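Local structure of O-ureido-L-serine synthase (Streptomyces lavendulae, 3X44) at residues Ser49-Ala54 against Ile76-Val81; Tyr87-Val92 against Lys103-Tyr108. The protein makes the D-cycloserine precursor O-ureido-L-serine from O-acetyl-L-serine and hydroxyurea with pyridoxal 5'-phosphate, and forms L-cysteine with sulfide, its preferred second substrate. The protein carries 1 engineered substitution. All coordinates share one frame; numbering follows the deposited sequence.

Contact 1: residues Ser49-Ala54 against Ile76-Val81; sequences SVVLDA and IALAMV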
ATOM      1  N   SER A  49     -11.237  12.293 -13.150  1.00 17.49           N
ATOM      2  CA  SER A  49     -12.416  11.604 -13.633  1.00 17.50           C
ATOM      3  C   SER A  49     -13.059  12.248 -14.846  1.00 16.26           C
ATOM      4  O   SER A  49     -13.334  11.571 -15.833  1.00 18.74           O
ATOM      5  CB  SER A  49     -13.457  11.488 -12.526  1.00 19.15           C
ATOM      6  OG  SER A  49     -14.523  10.663 -12.959  1.00 19.39           O
ATOM      7  N   VAL A  50     -13.308  13.550 -14.764  1.00 19.19           N
ATOM      8  CA  VAL A  50     -13.937  14.274 -15.858  1.00 20.36           C
ATOM      9  C   VAL A  50     -13.083  14.230 -17.124  1.00 20.75           C
ATOM     10  O   VAL A  50     -13.600  14.041 -18.228  1.00 17.55           O
ATOM     11  CB  VAL A  50     -14.200  15.748 -15.466  1.00 22.73           C
ATOM     12  CG1 VAL A  50     -14.729  16.515 -16.666  1.00 21.78           C
ATOM     13  CG2 VAL A  50     -15.200  15.809 -14.302  1.00 22.06           C
ATOM     14  N   VAL A  51     -11.778  14.396 -16.955  1.00 18.55           N
ATOM     15  CA  VAL A  51     -10.842  14.375 -18.074  1.00 18.89           C
ATOM     16  C   VAL A  51     -10.769  12.988 -18.722  1.00 20.67           C
ATOM     17  O   VAL A  51     -10.841  12.861 -19.947  1.00 20.29           O
ATOM     18  CB  VAL A  51      -9.431  14.806 -17.606  1.00 17.47           C
ATOM     19  CG1 VAL A  51      -8.382  14.421 -18.636  1.00 16.39           C
ATOM     20  CG2 VAL A  51      -9.416  16.300 -17.372  1.00 15.23           C
ATOM     21  N   LEU A  52     -10.629  11.950 -17.903  1.00 19.43           N
ATOM     22  CA  LEU A  52     -10.567  10.581 -18.413  1.00 20.28           C
ATOM     23  C   LEU A  52     -11.864  10.226 -19.143  1.00 22.25           C
ATOM     24  O   LEU A  52     -11.844   9.631 -20.219  1.00 20.05           O
ATOM     25  CB  LEU A  52     -10.344   9.593 -17.265  1.00 22.57           C
ATOM     26  CG  LEU A  52      -8.986   9.618 -16.554  1.00 21.38           C
ATOM     27  CD1 LEU A  52      -8.965   8.529 -15.499  1.00 22.04           C
ATOM     28  CD2 LEU A  52      -7.851   9.423 -17.550  1.00 22.31           C
ATOM     29  N   ASP A  53     -12.991  10.601 -18.545  1.00 21.30           N
ATOM     30  CA  ASP A  53     -14.304  10.337 -19.124  1.00 20.56           C
ATOM     31  C   ASP A  53     -14.436  11.035 -20.476  1.00 19.81           C
ATOM     32  O   ASP A  53     -14.909  10.449 -21.452  1.00 18.23           O
ATOM     33  CB  ASP A  53     -15.394  10.844 -18.174  1.00 19.96           C
ATOM     34  CG  ASP A  53     -16.783  10.788 -18.791  1.00 20.46           C
ATOM     35  OD1 ASP A  53     -17.361   9.688 -18.838  1.00 22.32           O
ATOM     36  OD2 ASP A  53     -17.291  11.845 -19.219  1.00 22.39           O
ATOM     37  N   ALA A  54     -14.015  12.296 -20.515  1.00 22.07           N
ATOM     38  CA  ALA A  54     -14.077  13.096 -21.733  1.00 24.27           C
ATOM     39  C   ALA A  54     -13.209  12.475 -22.819  1.00 25.24           C
ATOM     40  O   ALA A  54     -13.593  12.458 -23.991  1.00 27.19           O
ATOM     41  CB  ALA A  54     -13.622  14.524 -21.451  1.00 22.47           C
ATOM     42  N   ILE A  76      -7.315  24.275  -9.484  1.00 17.02           N
ATOM     43  CA  ILE A  76      -5.956  23.823  -9.216  1.00 16.14           C
ATOM     44  C   ILE A  76      -5.735  22.415  -9.781  1.00 16.72           C
ATOM     45  O   ILE A  76      -4.750  22.158 -10.474  1.00 14.29           O
ATOM     46  CB  ILE A  76      -5.667  23.814  -7.694  1.00 20.14           C
ATOM     47  CG1 ILE A  76      -5.576  25.247  -7.178  1.00 17.55           C
ATOM     48  CG2 ILE A  76      -4.364  23.091  -7.404  1.00 19.01           C
ATOM     49  CD1 ILE A  76      -5.636  25.363  -5.660  1.00 17.75           C
ATOM     50  N   ALA A  77      -6.668  21.516  -9.488  1.00 16.23           N
ATOM     51  CA  ALA A  77      -6.585  20.136  -9.947  1.00 18.62           C
ATOM     52  C   ALA A  77      -6.659  20.009 -11.472  1.00 16.83           C
ATOM     53  O   ALA A  77      -5.827  19.342 -12.083  1.00 17.82           O
ATOM     54  CB  ALA A  77      -7.688  19.311  -9.293  1.00 20.46           C
ATOM     55  N   LEU A  78      -7.655  20.633 -12.091  1.00 17.44           N
ATOM     56  CA  LEU A  78      -7.771  20.552 -13.543  1.00 16.68           C
ATOM     57  C   LEU A  78      -6.488  21.096 -14.169  1.00 17.71           C
ATOM     58  O   LEU A  78      -5.991  20.562 -15.160  1.00 15.52           O
ATOM     59  CB  LEU A  78      -8.994  21.334 -14.033  1.00 15.07           C
ATOM     60  CG  LEU A  78     -10.276  20.488 -13.996  1.00  9.57           C
ATOM     61  CD1 LEU A  78     -11.517  21.344 -14.106  1.00 13.22           C
ATOM     62  CD2 LEU A  78     -10.220  19.474 -15.124  1.00 13.62           C
ATOM     63  N   ALA A  79      -5.938  22.143 -13.562  1.00 16.86           N
ATOM     64  CA  ALA A  79      -4.704  22.733 -14.061  1.00 19.19           C
ATOM     65  C   ALA A  79      -3.615  21.674 -14.012  1.00 18.09           C
ATOM     66  O   ALA A  79      -2.884  21.470 -14.984  1.00 18.96           O
ATOM     67  CB  ALA A  79      -4.310  23.931 -13.209  1.00 20.94           C
ATOM     68  N   MET A  80      -3.525  20.990 -12.873  1.00 20.45           N
ATOM     69  CA  MET A  80      -2.534  19.936 -12.671  1.00 17.74           C
ATOM     70  C   MET A  80      -2.695  18.774 -13.653  1.00 19.71           C
ATOM     71  O   MET A  80      -1.710  18.281 -14.207  1.00 21.35           O
ATOM     72  CB  MET A  80      -2.622  19.411 -11.241  1.00 17.00           C
ATOM     73  CG  MET A  80      -1.503  18.461 -10.867  1.00 13.94           C
ATOM     74  SD  MET A  80      -1.887  17.482  -9.422  1.00 20.24           S
ATOM     75  CE  MET A  80      -3.504  16.809  -9.816  1.00 15.59           C
ATOM     76  N   VAL A  81      -3.931  18.323 -13.851  1.00 17.69           N
ATOM     77  CA  VAL A  81      -4.191  17.231 -14.782  1.00 17.82           C
ATOM     78  C   VAL A  81      -3.845  17.697 -16.200  1.00 18.94           C
ATOM     79  O   VAL A  81      -3.228  16.968 -16.977  1.00 20.98           O
ATOM     80  CB  VAL A  81      -5.678  16.793 -14.744  1.00 16.33           C
ATOM     81  CG1 VAL A  81      -5.980  15.878 -15.917  1.00 15.96           C
ATOM     82  CG2 VAL A  81      -5.988  16.084 -13.425  1.00 13.38           C
TER
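A chi1 of 164° turns Val51 CG1 away from the backbone nitrogen and sets the other methyl, CG2, beside it, against two side chains of the facing helix, Leu78 and Val81. Val81 has nearly the same rotation (168°), which brings its own CG1 forward to meet the Val51 fork. CG2 of Val51 lies 3.8 Å from CG1 of Val81, while the second Val51 methyl, CG1, is 3.9 Å from that same Val81 atom. One methyl thus rests against both prongs of a valine, and the two side chains run past each other in opposite directions. Leu78 reaches the valine differently: its CB leaves the helix obliquely to the partner, but the branch turns in, and CD2 ends 4.0 Å from CG2 of Val51. No hydrogen bond crosses; the three touching side chains are buried and meet almost wholly through methyl groups. The nearest CA atoms, those of Val51 and Val81, are 8.0 Å apart. The contact belongs to the smaller of the two alpha/beta parts of a fold-type II pyridoxal-phosphate enzyme, where helix 43-56 packs beside helix 73-85, the helix that follows strand 65-70 of the four-stranded parallel sheet. Nearer the start of helix 43-56 the same pairing goes on, with Ala47 touched by Ala77 and Val81. That helix begins at the engineered Ala43, the position of the cofactor-binding lysine in the natural enzyme; Leu78 stands about 8 Å, side chain to ligand, from the bound cofactor-O-ureidoserine aldimine, too far to touch it. On other faces of helix 43-56, OG of Ser49 is hydrogen-bonded to the backbone O of Ala147, and OD1 of Asp53 forms a salt bridge with NZ of Lys57.

Contact 2: residues Tyr87-Val92 against Lys103-Tyr108; sequences YRFVAV and KLIRAY
Ile105 supplies the helix side of every van der Waals contact here, reaching Ala91 and Phe89 with two different branches. Its CD1 lies 3.8 Å from Ala91 CB, and its CG2 4.1 Å from the same methyl; the alanine is met by both branches of the isoleucine. With a chi1 of -69° placing CG1 beside the backbone N, CG2 points away from that nitrogen and also comes up to the rim of the Phe89 ring, close to the ring plane, 4.5 Å from CE2: an edge contact and a loose one. Phe89 and Ala91 are two residues apart on the strand and point their side chains the same way, toward the helix, whereas Val90 and Val92 point away from it. Polar bonds serve other partners. Arg106 NH2 forms a salt bridge with Asp311 OD1 of a neighbouring subunit, and Lys103 NZ is hydrogen-bonded to Leu298 O of that same subunit. Helix 99-107 is the crossover of a beta-alpha-beta unit: strand 88-94 leads into it and strand 111-115 follows, with strand 88-94 lying in the parallel sheet between strands 65-70 and 111-115.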
ATOM      1  N   TYR A  87      -2.903  19.342 -21.811  1.00 26.97           N
ATOM      2  CA  TYR A  87      -4.074  20.155 -22.114  1.00 27.03           C
ATOM      3  C   TYR A  87      -3.853  21.601 -21.678  1.00 27.55           C
ATOM      4  O   TYR A  87      -2.875  21.922 -20.994  1.00 26.67           O
ATOM      5  CB  TYR A  87      -5.314  19.608 -21.398  1.00 28.58           C
ATOM      6  CG  TYR A  87      -5.761  18.250 -21.887  1.00 27.18           C
ATOM      7  CD1 TYR A  87      -6.155  18.063 -23.210  1.00 28.05           C
ATOM      8  CD2 TYR A  87      -5.764  17.149 -21.030  1.00 27.11           C
ATOM      9  CE1 TYR A  87      -6.543  16.804 -23.671  1.00 29.13           C
ATOM     10  CE2 TYR A  87      -6.149  15.892 -21.484  1.00 25.36           C
ATOM     11  CZ  TYR A  87      -6.535  15.727 -22.805  1.00 28.52           C
ATOM     12  OH  TYR A  87      -6.910  14.485 -23.263  1.00 28.81           O
ATOM     13  N   ARG A  88      -4.764  22.471 -22.104  1.00 25.75           N
ATOM     14  CA  ARG A  88      -4.730  23.877 -21.738  1.00 24.79           C
ATOM     15  C   ARG A  88      -5.920  24.032 -20.800  1.00 22.76           C
ATOM     16  O   ARG A  88      -6.955  23.397 -21.010  1.00 23.72           O
ATOM     17  CB  ARG A  88      -4.903  24.765 -22.977  1.00 27.73           C
ATOM     18  CG  ARG A  88      -3.627  24.952 -23.794  1.00 31.72           C
ATOM     19  CD  ARG A  88      -3.915  24.983 -25.297  1.00 35.61           C
ATOM     20  NE  ARG A  88      -2.723  25.296 -26.085  1.00 39.01           N
ATOM     21  CZ  ARG A  88      -2.671  25.275 -27.416  1.00 40.12           C
ATOM     22  NH1 ARG A  88      -3.748  24.954 -28.123  1.00 42.39           N
ATOM     23  NH2 ARG A  88      -1.544  25.582 -28.043  1.00 40.16           N
ATOM     24  N   PHE A  89      -5.776  24.852 -19.766  1.00 20.28           N
ATOM     25  CA  PHE A  89      -6.854  25.056 -18.808  1.00 18.77           C
ATOM     26  C   PHE A  89      -7.098  26.535 -18.497  1.00 20.22           C
ATOM     27  O   PHE A  89      -6.157  27.325 -18.377  1.00 21.38           O
ATOM     28  CB  PHE A  89      -6.558  24.299 -17.501  1.00 18.63           C
ATOM     29  CG  PHE A  89      -7.611  24.493 -16.444  1.00 21.21           C
ATOM     30  CD1 PHE A  89      -8.918  24.059 -16.662  1.00 21.04           C
ATOM     31  CD2 PHE A  89      -7.316  25.160 -15.260  1.00 20.83           C
ATOM     32  CE1 PHE A  89      -9.920  24.292 -15.724  1.00 18.04           C
ATOM     33  CE2 PHE A  89      -8.306  25.401 -14.310  1.00 23.86           C
ATOM     34  CZ  PHE A  89      -9.614  24.967 -14.542  1.00 20.20           C
ATOM     35  N   VAL A  90      -8.371  26.896 -18.366  1.00 17.71           N
ATOM     36  CA  VAL A  90      -8.775  28.265 -18.063  1.00 17.02           C
ATOM     37  C   VAL A  90      -9.742  28.228 -16.891  1.00 18.48           C
ATOM     38  O   VAL A  90     -10.828  27.660 -17.002  1.00 20.60           O
ATOM     39  CB  VAL A  90      -9.528  28.919 -19.244  1.00 19.19           C
ATOM     40  CG1 VAL A  90      -9.818  30.382 -18.920  1.00 17.85           C
ATOM     41  CG2 VAL A  90      -8.730  28.793 -20.519  1.00 16.24           C
ATOM     42  N   ALA A  91      -9.356  28.838 -15.776  1.00 21.41           N
ATOM     43  CA  ALA A  91     -10.206  28.860 -14.592  1.00 21.23           C
ATOM     44  C   ALA A  91     -11.048  30.131 -14.522  1.00 21.72           C
ATOM     45  O   ALA A  91     -10.562  31.221 -14.810  1.00 21.20           O
ATOM     46  CB  ALA A  91      -9.353  28.737 -13.338  1.00 20.74           C
ATOM     47  N   VAL A  92     -12.315  29.967 -14.153  1.00 21.49           N
ATOM     48  CA  VAL A  92     -13.252  31.074 -13.996  1.00 20.88           C
ATOM     49  C   VAL A  92     -13.519  31.068 -12.498  1.00 20.38           C
ATOM     50  O   VAL A  92     -14.232  30.204 -12.003  1.00 20.56           O
ATOM     51  CB  VAL A  92     -14.572  30.811 -14.746  1.00 19.02           C
ATOM     52  CG1 VAL A  92     -15.625  31.818 -14.310  1.00 18.73           C
ATOM     53  CG2 VAL A  92     -14.340  30.901 -16.248  1.00 18.62           C
ATOM     54  N   LYS A 103      -2.609  31.692  -7.499  1.00 18.43           N
ATOM     55  CA  LYS A 103      -1.214  31.375  -7.741  1.00 17.47           C
ATOM     56  C   LYS A 103      -0.998  29.914  -8.086  1.00 20.31           C
ATOM     57  O   LYS A 103      -0.167  29.587  -8.939  1.00 22.92           O
ATOM     58  CB  LYS A 103      -0.371  31.753  -6.522  1.00 21.54           C
ATOM     59  CG  LYS A 103      -0.070  33.242  -6.433  1.00 24.40           C
ATOM     60  CD  LYS A 103       0.802  33.562  -5.231  1.00 25.73           C
ATOM     61  CE  LYS A 103       1.096  35.051  -5.147  1.00 26.37           C
ATOM     62  NZ  LYS A 103       2.542  35.296  -4.918  1.00 26.61           N
ATOM     63  N   LEU A 104      -1.745  29.031  -7.434  1.00 19.60           N
ATOM     64  CA  LEU A 104      -1.597  27.607  -7.692  1.00 19.13           C
ATOM     65  C   LEU A 104      -2.050  27.278  -9.106  1.00 19.08           C
ATOM     66  O   LEU A 104      -1.387  26.523  -9.823  1.00 20.67           O
ATOM     67  CB  LEU A 104      -2.391  26.798  -6.663  1.00 20.18           C
ATOM     68  CG  LEU A 104      -1.640  26.536  -5.349  1.00 23.75           C
ATOM     69  CD1 LEU A 104      -2.373  25.483  -4.529  1.00 26.39           C
ATOM     70  CD2 LEU A 104      -0.230  26.065  -5.654  1.00 24.03           C
ATOM     71  N   ILE A 105      -3.172  27.854  -9.511  1.00 18.12           N
ATOM     72  CA  ILE A 105      -3.678  27.624 -10.854  1.00 19.25           C
ATOM     73  C   ILE A 105      -2.605  28.085 -11.843  1.00 20.42           C
ATOM     74  O   ILE A 105      -2.284  27.385 -12.806  1.00 16.80           O
ATOM     75  CB  ILE A 105      -4.998  28.395 -11.087  1.00 21.08           C
ATOM     76  CG1 ILE A 105      -6.106  27.769 -10.229  1.00 19.03           C
ATOM     77  CG2 ILE A 105      -5.381  28.342 -12.571  1.00 20.82           C
ATOM     78  CD1 ILE A 105      -7.361  28.607 -10.077  1.00 17.77           C
ATOM     79  N   ARG A 106      -2.032  29.255 -11.579  1.00 20.15           N
ATOM     80  CA  ARG A 106      -0.993  29.807 -12.436  1.00 22.49           C
ATOM     81  C   ARG A 106       0.231  28.901 -12.491  1.00 21.43           C
ATOM     82  O   ARG A 106       0.810  28.695 -13.557  1.00 22.28           O
ATOM     83  CB  ARG A 106      -0.570  31.191 -11.933  1.00 25.31           C
ATOM     84  CG  ARG A 106      -1.631  32.256 -12.101  1.00 27.52           C
ATOM     85  CD  ARG A 106      -1.683  32.731 -13.539  1.00 28.06           C
ATOM     86  NE  ARG A 106      -2.398  33.994 -13.661  1.00 28.28           N
ATOM     87  CZ  ARG A 106      -2.889  34.465 -14.801  1.00 31.56           C
ATOM     88  NH1 ARG A 106      -2.744  33.775 -15.925  1.00 27.92           N
ATOM     89  NH2 ARG A 106      -3.527  35.628 -14.817  1.00 31.80           N
ATOM     90  N   ALA A 107       0.616  28.355 -11.340  1.00 18.84           N
ATOM     91  CA  ALA A 107       1.779  27.483 -11.256  1.00 20.53           C
ATOM     92  C   ALA A 107       1.689  26.297 -12.214  1.00 19.53           C
ATOM     93  O   ALA A 107       2.671  25.941 -12.870  1.00 17.69           O
ATOM     94  CB  ALA A 107       1.958  26.988  -9.824  1.00 21.30           C
ATOM     95  N   TYR A 108       0.514  25.683 -12.293  1.00 20.06           N
ATOM     96  CA  TYR A 108       0.330  24.539 -13.178  1.00 19.14           C
ATOM     97  C   TYR A 108       0.160  24.964 -14.637  1.00 19.56           C
ATOM     98  O   TYR A 108      -0.011  24.123 -15.523  1.00 19.57           O
ATOM     99  CB  TYR A 108      -0.881  23.711 -12.728  1.00 17.01           C
ATOM    100  CG  TYR A 108      -0.633  22.950 -11.444  1.00 17.40           C
ATOM    101  CD1 TYR A 108       0.354  21.960 -11.377  1.00 17.59           C
ATOM    102  CD2 TYR A 108      -1.376  23.226 -10.293  1.00 17.11           C
ATOM    103  CE1 TYR A 108       0.592  21.262 -10.186  1.00 18.73           C
ATOM    104  CE2 TYR A 108      -1.141  22.530  -9.105  1.00 19.89           C
ATOM    105  CZ  TYR A 108      -0.160  21.554  -9.060  1.00 17.89           C
ATOM    106  OH  TYR A 108       0.065  20.870  -7.890  1.00 20.79           O
TER

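Both segments of contact 1 precede those of contact 2 in the chain, and the centres lie about 12 Å apart. Helix 73-85 carries one half of contact 1 and is followed directly by strand 88-94, which carries half of contact 2. The two touch: Leu78 CB is 3.5 Å from Phe89 CE1, Ile76 CD1 is 3.5 Å from Leu104 CD1, and Ala79 CB packs on Tyr108 CB. Helix 73-85 thus packs on helix 43-56 and also on strand 88-94 and helix 99-107. The result is apolar packing that joins three helices and strand 88-94 of the four-stranded parallel sheet, and comes within about 8 Å of the bound aldimine, measured from the side chains of Leu78 and Ile105.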